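Spike protein P1 (Pseudoalteromonas phage pm2, PDB 2VVE) serves as the receptor-binding spike at the fivefold vertices of the virion, its C-terminal part recognising the host receptor. Local coordinates at residues 25-28 with 32-35; 62-65 with 69-72; 158-163 with 167-172; 209-214 with 221-226. One frame throughout, in Å; residues are numbered along the deposited sequence.

Interaction 1: residues 25-28 with 32-35; sequences ELLP and SRNR
The turn that carries the chain out of strand 24-27 and into strand 33-39 is closed by one side chain, R33, which reaches back across it to L27 and P28. Its terminal nitrogen NH1 donates to the backbone P28 O at 2.7 Å in a nearly straight bond (N-H...O 166°). The approach is almost head-on to the carbonyl, with a C=O...donor angle of 170°, and the oxygen lies in the guanidinium plane. The bond works between two sheets of a jelly-roll domain: strand 24-27 is an edge strand of one four-stranded sheet, while strand 33-39 runs inside the other. L27, which shares V78 with L26 in a classic beta bulge, lies over one face of the guanidinium. Its CB sits 3.7 Å from R33 NH1, offset toward the rim, and its CD1 is 3.9 Å from R33 NE. The arginine chain leaves the backbone extended and then bends at chi3 (76°), which swings the flat group across the leucine and turns NH1 to the proline carbonyl. Its other terminal nitrogen, NH2, is taken by G76 O and more weakly by T74 O, while M251 of strand 245-253 packs against both L27 and R33.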
# COMPACT_ATOMS: atom_id res chain seq x y z
N GLU A 25 -0.62 -9.79 -29.88
CA GLU A 25 -2.03 -9.77 -29.54
C GLU A 25 -2.25 -10.35 -28.14
O GLU A 25 -1.72 -11.42 -27.82
CB GLU A 25 -2.80 -10.57 -30.58
CG GLU A 25 -4.28 -10.35 -30.52
CD GLU A 25 -4.99 -11.03 -31.65
OE1 GLU A 25 -5.01 -12.27 -31.67
OE2 GLU A 25 -5.55 -10.31 -32.51
N LEU A 26 -3.01 -9.64 -27.31
CA LEU A 26 -3.39 -10.14 -25.99
C LEU A 26 -4.68 -10.94 -26.10
O LEU A 26 -4.80 -12.03 -25.55
CB LEU A 26 -3.57 -8.98 -25.01
CG LEU A 26 -3.91 -9.39 -23.58
CD1 LEU A 26 -2.66 -9.94 -22.89
CD2 LEU A 26 -4.50 -8.21 -22.83
N LEU A 27 -5.65 -10.38 -26.81
CA LEU A 27 -6.93 -11.05 -27.10
C LEU A 27 -7.27 -10.93 -28.58
O LEU A 27 -7.08 -9.85 -29.17
CB LEU A 27 -8.06 -10.41 -26.30
CG LEU A 27 -7.87 -10.36 -24.78
CD1 LEU A 27 -8.83 -9.34 -24.19
CD2 LEU A 27 -8.04 -11.75 -24.17
N PRO A 28 -7.83 -12.01 -29.17
CA PRO A 28 -8.22 -11.96 -30.57
C PRO A 28 -9.63 -11.35 -30.72
O PRO A 28 -10.35 -11.23 -29.72
CB PRO A 28 -8.22 -13.44 -30.97
CG PRO A 28 -8.64 -14.16 -29.71
CD PRO A 28 -8.13 -13.31 -28.55
N SER A 32 -17.98 -13.71 -29.27
CA SER A 32 -18.61 -14.26 -28.06
C SER A 32 -18.18 -13.52 -26.79
O SER A 32 -18.92 -13.52 -25.79
CB SER A 32 -18.41 -15.78 -27.96
OG SER A 32 -17.04 -16.14 -27.84
N ARG A 33 -17.02 -12.87 -26.84
CA ARG A 33 -16.44 -12.28 -25.63
C ARG A 33 -17.10 -10.96 -25.21
O ARG A 33 -17.22 -10.03 -26.01
CB ARG A 33 -14.93 -12.10 -25.78
CG ARG A 33 -14.24 -11.72 -24.47
CD ARG A 33 -12.74 -11.52 -24.69
NE ARG A 33 -12.47 -10.24 -25.35
CZ ARG A 33 -11.95 -10.11 -26.56
NH1 ARG A 33 -11.59 -11.17 -27.29
NH2 ARG A 33 -11.76 -8.90 -27.05
N ASN A 34 -17.52 -10.88 -23.96
CA ASN A 34 -18.11 -9.67 -23.40
C ASN A 34 -17.22 -8.92 -22.41
O ASN A 34 -17.36 -7.71 -22.23
CB ASN A 34 -19.42 -10.01 -22.70
CG ASN A 34 -20.48 -10.42 -23.66
OD1 ASN A 34 -20.57 -9.89 -24.78
ND2 ASN A 34 -21.30 -11.40 -23.25
N ARG A 35 -16.35 -9.66 -21.74
CA ARG A 35 -15.54 -9.07 -20.68
C ARG A 35 -14.31 -9.91 -20.41
O ARG A 35 -14.35 -11.14 -20.50
CB ARG A 35 -16.40 -8.92 -19.41
CG ARG A 35 -15.65 -8.39 -18.19
CD ARG A 35 -16.58 -8.19 -16.99
NE ARG A 35 -15.86 -7.59 -15.88
CZ ARG A 35 -15.34 -8.24 -14.85
NH1 ARG A 35 -14.70 -7.56 -13.92
NH2 ARG A 35 -15.45 -9.57 -14.73

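Interaction 2: residues 62-65 with 69-72; sequences RKFE and EFQI
F64 and F70 lie face to face between the two sheets of the second jelly-roll domain, each on an outermost strand of its own sheet: F64 on strand 62-64, F70 on strand 69-72. Their ring planes are only 16° from parallel and the centroids 4.0 Å apart. The stack is a little displaced, for CD1 of F70 stands over the centre of the F64 ring while CG of F64 stands over the centre of the F70 ring. The tightest approach, 3.5 Å, is from F64 CD1 to F70 CG, and F64 CB adds a CH-pi contact 4.2 Å from the F70 centroid. F70 meets its partner because chi1 (64°) sets CG between its own backbone nitrogen and carbonyl carbon, the ring folding back toward strand 62-64. I46 of strand 44-47 touches both rings.

The opposite face of F64 is taken by R62, so that the ring is sandwiched. F64 CZ lies over the centre of the R62 guanidinium, 3.5 Å from its plane, and NH2 lies toward the rim of the ring. Beyond the two segments, R62 NH1 forms a salt bridge with E69 of a neighbouring subunit; in this assembly the stack also lies beside that subunit. The guanidinium is held in position by its neighbour's carbonyl, K63 O, which receives R62 NE at 3.1 Å and R62 NH2 at 2.9 Å, the NE donor standing well above the carbonyl plane.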
# COMPACT_ATOMS: atom_id res chain seq x y z
N ARG A 62 -1.36 2.54 -23.69
CA ARG A 62 -1.22 3.08 -22.34
C ARG A 62 -0.84 1.99 -21.35
O ARG A 62 -1.18 0.82 -21.52
CB ARG A 62 -2.50 3.78 -21.89
CG ARG A 62 -3.70 2.86 -21.66
CD ARG A 62 -4.56 3.40 -20.55
NE ARG A 62 -3.99 3.10 -19.24
CZ ARG A 62 -4.68 3.14 -18.10
NH1 ARG A 62 -5.97 3.53 -18.12
NH2 ARG A 62 -4.10 2.81 -16.95
N LYS A 63 -0.13 2.41 -20.31
CA LYS A 63 0.39 1.51 -19.30
C LYS A 63 -0.66 1.10 -18.28
O LYS A 63 -1.45 1.93 -17.81
CB LYS A 63 1.58 2.18 -18.59
CG LYS A 63 2.35 1.25 -17.65
CD LYS A 63 3.62 1.92 -17.08
CE LYS A 63 3.36 2.75 -15.84
NZ LYS A 63 4.64 2.90 -15.07
N PHE A 64 -0.66 -0.18 -17.96
CA PHE A 64 -1.23 -0.68 -16.71
C PHE A 64 -0.08 -1.23 -15.86
O PHE A 64 0.86 -1.85 -16.37
CB PHE A 64 -2.31 -1.73 -16.98
CG PHE A 64 -3.54 -1.17 -17.66
CD1 PHE A 64 -4.64 -0.76 -16.90
CD2 PHE A 64 -3.58 -1.04 -19.05
CE1 PHE A 64 -5.78 -0.23 -17.52
CE2 PHE A 64 -4.70 -0.50 -19.69
CZ PHE A 64 -5.82 -0.10 -18.93
N GLU A 65 -0.14 -0.99 -14.55
CA GLU A 65 0.96 -1.38 -13.66
C GLU A 65 1.00 -2.87 -13.33
O GLU A 65 -0.03 -3.58 -13.34
CB GLU A 65 0.93 -0.56 -12.37
CG GLU A 65 1.09 0.93 -12.61
CD GLU A 65 0.91 1.73 -11.33
OE1 GLU A 65 1.80 1.66 -10.46
OE2 GLU A 65 -0.12 2.42 -11.20
N GLU A 69 -5.18 -5.00 -11.45
CA GLU A 69 -6.28 -5.65 -12.13
C GLU A 69 -7.01 -4.61 -12.97
O GLU A 69 -7.36 -3.54 -12.48
CB GLU A 69 -7.25 -6.29 -11.12
CG GLU A 69 -8.34 -7.15 -11.78
CD GLU A 69 -7.89 -8.58 -12.00
OE1 GLU A 69 -7.06 -9.07 -11.21
OE2 GLU A 69 -8.42 -9.24 -12.94
N PHE A 70 -7.22 -4.93 -14.25
CA PHE A 70 -7.98 -4.04 -15.11
C PHE A 70 -8.92 -4.84 -16.02
O PHE A 70 -8.82 -6.07 -16.08
CB PHE A 70 -7.02 -3.14 -15.92
CG PHE A 70 -6.11 -3.89 -16.89
CD1 PHE A 70 -6.43 -3.96 -18.24
CD2 PHE A 70 -4.91 -4.47 -16.46
CE1 PHE A 70 -5.60 -4.65 -19.15
CE2 PHE A 70 -4.06 -5.14 -17.37
CZ PHE A 70 -4.41 -5.23 -18.71
N GLN A 71 -9.84 -4.16 -16.68
CA GLN A 71 -10.79 -4.88 -17.53
C GLN A 71 -10.80 -4.33 -18.95
O GLN A 71 -10.54 -3.14 -19.17
CB GLN A 71 -12.20 -4.84 -16.93
CG GLN A 71 -12.38 -5.61 -15.63
CD GLN A 71 -11.88 -4.83 -14.42
OE1 GLN A 71 -12.17 -3.63 -14.26
NE2 GLN A 71 -11.10 -5.50 -13.58
N ILE A 72 -11.08 -5.23 -19.88
CA ILE A 72 -11.34 -4.88 -21.28
C ILE A 72 -12.73 -5.44 -21.62
O ILE A 72 -12.97 -6.65 -21.40
CB ILE A 72 -10.30 -5.52 -22.22
CG1 ILE A 72 -8.86 -5.14 -21.83
CG2 ILE A 72 -10.62 -5.19 -23.70
CD1 ILE A 72 -8.53 -3.66 -21.87

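Interaction 3: residues 158-163 with 167-172; sequences YITEGD and DTLIKY
Strands 158-160 and 169-172 run antiparallel as a hairpin, their short axes at 145°, with I159 and I170 as the hydrogen-bonded pair: I159 N donates to I170 O at 2.9 Å and I170 N to I159 O at 2.7 Å. The pairs on either side, Y158 with K171 and T160 with L169, are non-hydrogen-bonded, and their side chains share one face of the sheet. There Y158 and K171 run side by side, the lysine CG meeting the edge of the tyrosine ring at CE1, 3.6 Å away. L169 divides its methyls, CD1 lying 3.8 Å from Y158 CB and CD2 3.6 Å from T160 CG2. Helix 105-110 packs on this face through L108. On the other face I159 crosses Y172 at about a right angle, CD1 of the isoleucine lying 3.8 Å from CD2 of the ring.

T160 OG1, between the backbone N and the carbonyl carbon (chi1 57°), donates to G162 O (2.9 Å) and also bonds R203 N, leaving CG2 to meet L169; Y158 OH bonds A100 O. Between the two segments only I159 and I170 exchange direct hydrogen bonds, so the join otherwise rests largely on apolar packing and CA-H...O contacts.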
# COMPACT_ATOMS: atom_id res chain seq x y z
N TYR A 158 25.77 -22.74 -8.50
CA TYR A 158 25.30 -23.19 -7.20
C TYR A 158 23.95 -22.50 -6.96
O TYR A 158 23.89 -21.28 -6.93
CB TYR A 158 26.26 -22.79 -6.08
CG TYR A 158 27.59 -23.52 -6.05
CD1 TYR A 158 27.86 -24.62 -6.90
CD2 TYR A 158 28.58 -23.12 -5.17
CE1 TYR A 158 29.10 -25.26 -6.85
CE2 TYR A 158 29.80 -23.75 -5.12
CZ TYR A 158 30.06 -24.82 -5.94
OH TYR A 158 31.30 -25.43 -5.82
N ILE A 159 22.89 -23.29 -6.79
CA ILE A 159 21.53 -22.74 -6.70
C ILE A 159 20.86 -23.17 -5.39
O ILE A 159 20.91 -24.34 -5.01
CB ILE A 159 20.65 -23.16 -7.90
CG1 ILE A 159 21.39 -22.89 -9.23
CG2 ILE A 159 19.28 -22.46 -7.85
CD1 ILE A 159 20.56 -23.22 -10.49
N THR A 160 20.21 -22.23 -4.70
CA THR A 160 19.50 -22.59 -3.47
C THR A 160 18.35 -23.56 -3.83
O THR A 160 17.65 -23.36 -4.81
CB THR A 160 18.94 -21.35 -2.72
OG1 THR A 160 18.08 -20.62 -3.59
CG2 THR A 160 20.08 -20.42 -2.24
N GLU A 161 18.19 -24.63 -3.05
CA GLU A 161 17.09 -25.58 -3.31
C GLU A 161 15.79 -25.05 -2.73
O GLU A 161 14.70 -25.29 -3.28
CB GLU A 161 17.39 -26.98 -2.77
CG GLU A 161 16.39 -28.04 -3.28
CD GLU A 161 16.86 -29.46 -3.09
OE1 GLU A 161 17.07 -29.87 -1.92
OE2 GLU A 161 17.01 -30.17 -4.11
N GLY A 162 15.90 -24.35 -1.61
CA GLY A 162 14.80 -23.53 -1.12
C GLY A 162 14.96 -22.13 -1.68
O GLY A 162 15.67 -21.92 -2.68
N ASP A 163 14.33 -21.16 -1.03
CA ASP A 163 14.38 -19.78 -1.52
C ASP A 163 15.68 -19.07 -1.11
O ASP A 163 16.60 -19.70 -0.58
CB ASP A 163 13.13 -19.00 -1.07
CG ASP A 163 12.97 -18.95 0.44
OD1 ASP A 163 13.93 -19.24 1.18
OD2 ASP A 163 11.85 -18.60 0.88
N ASP A 167 19.93 -21.88 3.22
CA ASP A 167 21.39 -21.89 3.06
C ASP A 167 22.00 -22.92 2.11
O ASP A 167 23.06 -22.68 1.52
CB ASP A 167 22.12 -21.96 4.40
CG ASP A 167 23.46 -21.24 4.36
OD1 ASP A 167 23.48 -20.07 3.95
OD2 ASP A 167 24.50 -21.85 4.70
N THR A 168 21.36 -24.08 1.98
CA THR A 168 21.97 -25.15 1.18
C THR A 168 21.89 -24.86 -0.32
O THR A 168 20.88 -24.35 -0.83
CB THR A 168 21.37 -26.55 1.48
OG1 THR A 168 19.99 -26.56 1.12
CG2 THR A 168 21.50 -26.89 2.96
N LEU A 169 22.97 -25.21 -1.02
CA LEU A 169 23.09 -25.01 -2.46
C LEU A 169 23.21 -26.33 -3.18
O LEU A 169 23.83 -27.27 -2.65
CB LEU A 169 24.33 -24.17 -2.78
CG LEU A 169 24.48 -22.82 -2.05
CD1 LEU A 169 25.83 -22.21 -2.32
CD2 LEU A 169 23.38 -21.88 -2.47
N ILE A 170 22.65 -26.38 -4.40
CA ILE A 170 22.84 -27.51 -5.32
C ILE A 170 23.79 -27.09 -6.43
O ILE A 170 23.63 -26.03 -7.05
CB ILE A 170 21.49 -27.99 -5.91
CG1 ILE A 170 20.45 -28.23 -4.81
CG2 ILE A 170 21.69 -29.23 -6.84
CD1 ILE A 170 20.90 -29.15 -3.66
N LYS A 171 24.82 -27.90 -6.64
CA LYS A 171 25.79 -27.65 -7.69
C LYS A 171 25.32 -28.24 -9.02
O LYS A 171 25.07 -29.45 -9.11
CB LYS A 171 27.13 -28.28 -7.29
CG LYS A 171 28.17 -28.34 -8.41
CD LYS A 171 29.47 -28.97 -7.92
CE LYS A 171 29.32 -30.47 -7.66
NZ LYS A 171 30.59 -31.05 -7.15
N TYR A 172 25.23 -27.40 -10.06
CA TYR A 172 24.89 -27.89 -11.41
C TYR A 172 26.03 -27.70 -12.39
O TYR A 172 26.58 -26.59 -12.51
CB TYR A 172 23.66 -27.17 -11.98
CG TYR A 172 22.39 -27.48 -11.24
CD1 TYR A 172 21.57 -28.53 -11.63
CD2 TYR A 172 21.99 -26.68 -10.16
CE1 TYR A 172 20.39 -28.81 -10.95
CE2 TYR A 172 20.81 -26.95 -9.48
CZ TYR A 172 20.02 -28.02 -9.88
OH TYR A 172 18.85 -28.29 -9.20
O HOH W 1 18.48 -24.08 -0.06

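Interaction 4: residues 209-214 with 221-226; sequences TELDYD and HDWYDE. With CA (calcium ion), chain C.
Apolar contact joins L211 to W223 across the loops that flank helix 213-219 in the domain next to the second jelly-roll. L211 CD2 stands over the five-membered ring of the indole, 3.7 Å from its centroid and 15° off the normal, a CH-pi contact. L211 CB covers the six-membered ring beside it. With CG anti to the backbone nitrogen (chi1 178°), the leucine turns its other methyl, CD1, toward H221, 4.0 Å from CB of that histidine. The indole is also met at its edge, in plane, by T209 O, 3.5 Å from W223 CH2.

Hydrogen bonds act within each segment. A type II turn from D222 to D225 presents W223, and D222 N donates to D225 OD2 at 2.9 Å, from above the carboxylate plane. In the other segment D212 is the N-cap of helix 213-219: its OD1 accepts from D214 N at 2.8 Å through the anti lone pair.

Metal binding uses the same carboxylate. D212 grips the calcium ion with both oxygens, OD1 and OD2, each 2.5 Å from the metal, and D214 adds OD2 at 2.3 Å. Three waters and S150 O complete a seven-fold sphere, while D212 OD2 also takes S152 N. The calcium ion would be expected to offset the repulsion between D212 OD1 and D214 OD2, which lie 3.1 Å apart. Shared by the ion and D214 N, D212 OD1 joins the metal site to the first turn of the helix, right after L211.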
# COMPACT_ATOMS: atom_id res chain seq x y z
N THR A 209 34.52 -24.39 -9.90
CA THR A 209 34.55 -25.41 -8.84
C THR A 209 35.90 -26.10 -8.69
O THR A 209 36.15 -26.82 -7.71
CB THR A 209 33.47 -26.52 -9.02
OG1 THR A 209 33.73 -27.26 -10.22
CG2 THR A 209 32.07 -25.94 -9.05
N GLU A 210 36.77 -25.91 -9.68
CA GLU A 210 38.03 -26.64 -9.74
C GLU A 210 39.16 -25.67 -9.43
O GLU A 210 39.35 -24.68 -10.14
CB GLU A 210 38.21 -27.29 -11.12
CG GLU A 210 39.48 -28.11 -11.30
CD GLU A 210 39.45 -29.42 -10.54
OE1 GLU A 210 38.39 -30.08 -10.50
OE2 GLU A 210 40.51 -29.81 -10.00
N LEU A 211 39.89 -25.95 -8.35
CA LEU A 211 41.07 -25.19 -7.99
C LEU A 211 42.28 -26.05 -8.38
O LEU A 211 42.63 -27.01 -7.69
CB LEU A 211 41.07 -24.83 -6.50
CG LEU A 211 42.27 -24.07 -5.90
CD1 LEU A 211 42.51 -22.74 -6.61
CD2 LEU A 211 42.07 -23.85 -4.41
N ASP A 212 42.89 -25.71 -9.52
CA ASP A 212 43.95 -26.52 -10.12
C ASP A 212 45.23 -26.42 -9.30
O ASP A 212 45.62 -25.33 -8.88
CB ASP A 212 44.18 -26.09 -11.58
CG ASP A 212 45.10 -27.03 -12.34
OD1 ASP A 212 46.31 -27.04 -12.05
OD2 ASP A 212 44.61 -27.74 -13.24
N TYR A 213 45.87 -27.56 -9.07
CA TYR A 213 47.13 -27.64 -8.32
C TYR A 213 48.17 -26.64 -8.82
O TYR A 213 48.87 -26.00 -8.02
CB TYR A 213 47.67 -29.08 -8.38
CG TYR A 213 49.06 -29.27 -7.82
CD1 TYR A 213 49.27 -29.40 -6.45
CD2 TYR A 213 50.17 -29.33 -8.67
CE1 TYR A 213 50.55 -29.58 -5.93
CE2 TYR A 213 51.46 -29.50 -8.16
CZ TYR A 213 51.64 -29.63 -6.79
OH TYR A 213 52.90 -29.80 -6.28
N ASP A 214 48.27 -26.52 -10.15
CA ASP A 214 49.26 -25.66 -10.79
C ASP A 214 49.02 -24.18 -10.52
O ASP A 214 49.97 -23.41 -10.42
CB ASP A 214 49.28 -25.93 -12.30
CG ASP A 214 49.67 -27.36 -12.63
OD1 ASP A 214 50.68 -27.87 -12.09
OD2 ASP A 214 48.97 -27.99 -13.44
N HIS A 221 46.80 -19.14 -6.05
CA HIS A 221 45.34 -19.11 -6.08
C HIS A 221 44.78 -19.94 -4.93
O HIS A 221 45.35 -20.95 -4.54
CB HIS A 221 44.81 -19.62 -7.43
CG HIS A 221 44.83 -18.59 -8.52
ND1 HIS A 221 44.17 -18.76 -9.72
CD2 HIS A 221 45.41 -17.37 -8.58
CE1 HIS A 221 44.36 -17.70 -10.48
NE2 HIS A 221 45.11 -16.84 -9.81
N ASP A 222 43.66 -19.48 -4.38
CA ASP A 222 43.01 -20.16 -3.27
C ASP A 222 41.51 -19.93 -3.41
O ASP A 222 41.07 -19.11 -4.22
CB ASP A 222 43.51 -19.62 -1.94
CG ASP A 222 43.16 -20.52 -0.76
OD1 ASP A 222 42.74 -21.68 -0.98
OD2 ASP A 222 43.32 -20.07 0.39
N TRP A 223 40.72 -20.66 -2.61
CA TRP A 223 39.27 -20.48 -2.63
C TRP A 223 38.86 -19.02 -2.43
O TRP A 223 39.48 -18.29 -1.65
CB TRP A 223 38.60 -21.41 -1.61
CG TRP A 223 38.89 -22.86 -1.92
CD1 TRP A 223 39.70 -23.69 -1.23
CD2 TRP A 223 38.40 -23.61 -3.04
NE1 TRP A 223 39.74 -24.94 -1.83
CE2 TRP A 223 38.95 -24.91 -2.95
CE3 TRP A 223 37.55 -23.31 -4.12
CZ2 TRP A 223 38.68 -25.92 -3.89
CZ3 TRP A 223 37.27 -24.31 -5.05
CH2 TRP A 223 37.84 -25.60 -4.93
N TYR A 224 37.83 -18.61 -3.18
CA TYR A 224 37.29 -17.24 -3.20
C TYR A 224 38.15 -16.22 -3.97
O TYR A 224 37.74 -15.07 -4.14
CB TYR A 224 36.93 -16.73 -1.78
CG TYR A 224 35.89 -17.57 -1.05
CD1 TYR A 224 34.62 -17.78 -1.60
CD2 TYR A 224 36.17 -18.14 0.19
CE1 TYR A 224 33.67 -18.52 -0.94
CE2 TYR A 224 35.22 -18.90 0.86
CZ TYR A 224 33.97 -19.09 0.28
OH TYR A 224 33.00 -19.83 0.92
N ASP A 225 39.32 -16.64 -4.46
CA ASP A 225 40.13 -15.81 -5.36
C ASP A 225 39.52 -15.83 -6.74
O ASP A 225 38.72 -16.72 -7.06
CB ASP A 225 41.56 -16.35 -5.48
CG ASP A 225 42.45 -16.00 -4.28
OD1 ASP A 225 42.06 -15.20 -3.41
OD2 ASP A 225 43.56 -16.57 -4.21
N GLU A 226 39.90 -14.88 -7.59
CA GLU A 226 39.46 -14.88 -8.98
C GLU A 226 40.14 -16.00 -9.77
O GLU A 226 41.35 -16.18 -9.71
CB GLU A 226 39.66 -13.50 -9.63
CG GLU A 226 38.69 -12.45 -9.07
CD GLU A 226 38.52 -11.21 -9.94
OE1 GLU A 226 39.49 -10.78 -10.60
OE2 GLU A 226 37.40 -10.66 -9.96
CA CA C . 46.83 -28.68 -13.92
O HOH W 2 45.51 -29.64 -15.21
O HOH W 3 46.75 -30.25 -12.12
O HOH W 4 48.17 -30.37 -14.98

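In the fold
Interactions 1 and 2 are both buried and share the second jelly-roll domain. Each spans its two sheets, and they touch where R35 packs on Q71, since strands 33-39 and 69-72 are neighbours. Interaction 1 relies on a charged group meeting a backbone oxygen, interaction 2 on stacked rings. Interactions 3 and 4 lie in the other domain, with about 24 Å between the nearest atoms of interactions 2 and 3. Interaction 3 is partly buried and gets its order from strand pairing; interaction 4, at the surface, is a leucine on an indole, beside a helix cap and a calcium site. These two meet where T209 packs on Y158 and K171.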